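Local coordinates for protein putative polysaccharide deacetylase (Bdellovibrio bacteriovorus HD100, PDB 5JP6) that probably removes acetyl groups from peptidoglycan sugars as a zinc-binding carbohydrate esterase of family 4, at residues A[55-60]-A[104-109]. The protein carries 1 engineered substitution. Sequence-based numbering, arbitrary orientation.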
loop_
_atom_site.group_PDB
_atom_site.type_symbol
_atom_site.label_atom_id
_atom_site.label_comp_id
_atom_site.label_asym_id
_atom_site.label_seq_id
_atom_site.Cartn_x
_atom_site.Cartn_y
_atom_site.Cartn_z
ATOM N N ALA A 55 6.409 -13.441 1.919
ATOM C CA ALA A 55 7.392 -14.434 1.451
ATOM C C ALA A 55 7.294 -15.712 2.280
ATOM O O ALA A 55 7.359 -16.824 1.719
ATOM C CB ALA A 55 8.808 -13.892 1.527
ATOM N N LEU A 56 7.142 -15.564 3.610
ATOM C CA LEU A 56 7.050 -16.741 4.511
ATOM C C LEU A 56 5.850 -17.614 4.094
ATOM O O LEU A 56 5.958 -18.846 3.945
ATOM C CB LEU A 56 6.871 -16.304 5.962
ATOM C CG LEU A 56 8.075 -15.673 6.663
ATOM C CD1 LEU A 56 7.704 -15.343 8.097
ATOM C CD2 LEU A 56 9.269 -16.629 6.616
ATOM N N PHE A 57 4.701 -16.985 3.886
ATOM C CA PHE A 57 3.489 -17.745 3.517
ATOM C C PHE A 57 3.570 -18.307 2.096
ATOM O O PHE A 57 3.069 -19.399 1.871
ATOM C CB PHE A 57 2.190 -16.941 3.721
ATOM C CG PHE A 57 1.586 -17.073 5.087
ATOM C CD1 PHE A 57 2.167 -16.314 6.117
ATOM C CD2 PHE A 57 0.526 -17.895 5.384
ATOM C CE1 PHE A 57 1.654 -16.385 7.405
ATOM C CE2 PHE A 57 0.027 -17.957 6.672
ATOM C CZ PHE A 57 0.597 -17.197 7.674
ATOM N N ALA A 58 4.218 -17.610 1.156
ATOM C CA ALA A 58 4.390 -18.189 -0.170
ATOM C C ALA A 58 5.209 -19.478 -0.044
ATOM O O ALA A 58 4.886 -20.515 -0.628
ATOM C CB ALA A 58 5.056 -17.216 -1.120
ATOM N N ASN A 59 6.257 -19.446 0.756
ATOM C CA ASN A 59 7.056 -20.648 0.940
ATOM C C ASN A 59 6.287 -21.741 1.669
ATOM O O ASN A 59 6.377 -22.896 1.294
ATOM C CB ASN A 59 8.323 -20.340 1.716
ATOM C CG ASN A 59 9.157 -21.584 1.957
ATOM O OD1 ASN A 59 9.644 -22.224 1.011
ATOM N ND2 ASN A 59 9.271 -21.976 3.200
ATOM N N TRP A 60 5.528 -21.377 2.703
ATOM C CA TRP A 60 4.707 -22.372 3.415
ATOM C C TRP A 60 3.636 -22.980 2.508
ATOM O O TRP A 60 3.369 -24.164 2.596
ATOM C CB TRP A 60 4.079 -21.810 4.715
ATOM C CG TRP A 60 5.111 -21.568 5.776
ATOM C CD1 TRP A 60 6.240 -22.333 6.024
ATOM C CD2 TRP A 60 5.114 -20.533 6.752
ATOM N NE1 TRP A 60 6.941 -21.810 7.067
ATOM C CE2 TRP A 60 6.289 -20.702 7.535
ATOM C CE3 TRP A 60 4.258 -19.467 7.041
ATOM C CZ2 TRP A 60 6.619 -19.855 8.591
ATOM C CZ3 TRP A 60 4.588 -18.629 8.089
ATOM C CH2 TRP A 60 5.766 -18.820 8.857
ATOM N N ALA A 104 -5.957 -23.025 3.616
ATOM C CA ALA A 104 -5.684 -24.348 4.219
ATOM C C ALA A 104 -4.667 -24.295 5.336
ATOM O O ALA A 104 -4.684 -25.126 6.241
ATOM C CB ALA A 104 -5.250 -25.341 3.173
ATOM N N LEU A 105 -3.759 -23.335 5.262
ATOM C CA LEU A 105 -2.759 -23.164 6.318
ATOM C C LEU A 105 -3.347 -22.693 7.636
ATOM O O LEU A 105 -2.894 -23.107 8.713
ATOM C CB LEU A 105 -1.669 -22.193 5.889
ATOM C CG LEU A 105 -0.683 -22.676 4.833
ATOM C CD1 LEU A 105 0.213 -21.557 4.340
ATOM C CD2 LEU A 105 0.186 -23.788 5.338
ATOM N N VAL A 106 -4.340 -21.815 7.557
ATOM C CA VAL A 106 -4.871 -21.111 8.756
ATOM C C VAL A 106 -6.304 -21.480 9.126
ATOM O O VAL A 106 -6.843 -20.926 10.078
ATOM C CB VAL A 106 -4.722 -19.576 8.659
ATOM C CG1 VAL A 106 -3.252 -19.209 8.540
ATOM C CG2 VAL A 106 -5.581 -19.007 7.527
ATOM N N SER A 107 -6.896 -22.470 8.453
ATOM C CA SER A 107 -8.319 -22.808 8.676
ATOM C C SER A 107 -8.621 -23.192 10.144
ATOM O O SER A 107 -9.722 -22.943 10.675
ATOM C CB SER A 107 -8.766 -23.915 7.730
ATOM O OG SER A 107 -7.939 -25.060 7.838
ATOM N N GLY A 108 -7.615 -23.747 10.801
ATOM C CA GLY A 108 -7.739 -24.191 12.199
ATOM C C GLY A 108 -7.853 -23.095 13.216
ATOM O O GLY A 108 -8.311 -23.331 14.305
ATOM N N CYS A 109 -7.446 -21.885 12.842
ATOM C CA CYS A 109 -7.444 -20.776 13.796
ATOM C C CYS A 109 -7.779 -19.425 13.190
ATOM O O CYS A 109 -7.728 -18.434 13.892
ATOM C CB CYS A 109 -6.057 -20.677 14.469
ATOM S SG CYS A 109 -4.688 -20.438 13.309
#
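Leu105 of the short helix 103-106 pushes one methyl, CD1, into the corner between Phe57 and Trp60 on helix 53-66. This is the tight part of the contact: Leu105 CD1 lies 3.8 Å from Phe57 CD2 and 3.9 Å from Trp60 CB. With CG anti to the carbonyl carbon (chi1 -72°) and the chain extended beyond it, Leu105 reaches straight across to the other helix and slides past the phenyl group running the other way. Leucine suits this place because its forked end carries a methyl that can touch an aromatic CH and a CB at once. Val106, next in sequence, meets the same ring differently: its CG1 comes up to the edge, close to the ring plane, 4.0 Å from Phe57 CE2, and the two side chains cross at about a right angle. Trp60 offers mainly its CB here, since its indole leads away from Leu105 and turns an edge to the phenyl face, with Trp60 CE3 3.9 Å above the Phe57 ring plane, toward the rim. Each of these two broad side chains can touch more than one neighbour: both also meet Leu78 of helix 71-83, and Trp60 packs on Ile26 and Val30 of helix 24-39.

Toward solvent the contact gives out: Ser107 and Gly108 are exposed and do not touch 55-60. They lie in the turn that leads to Cys109, whose N bonds to Val106 O at 3.0 Å. Here 104-109 is held instead to helix 71-83, by Lys75 NZ, which hydrogen-bonds to Ser107 OG and Ala104 O, and by the Cys109–Cys79 disulfide. No hydrogen bond joins 55-60 to 104-109, so their association within this helical region, remote from the zinc site, rests on apolar shape and exclusion of water.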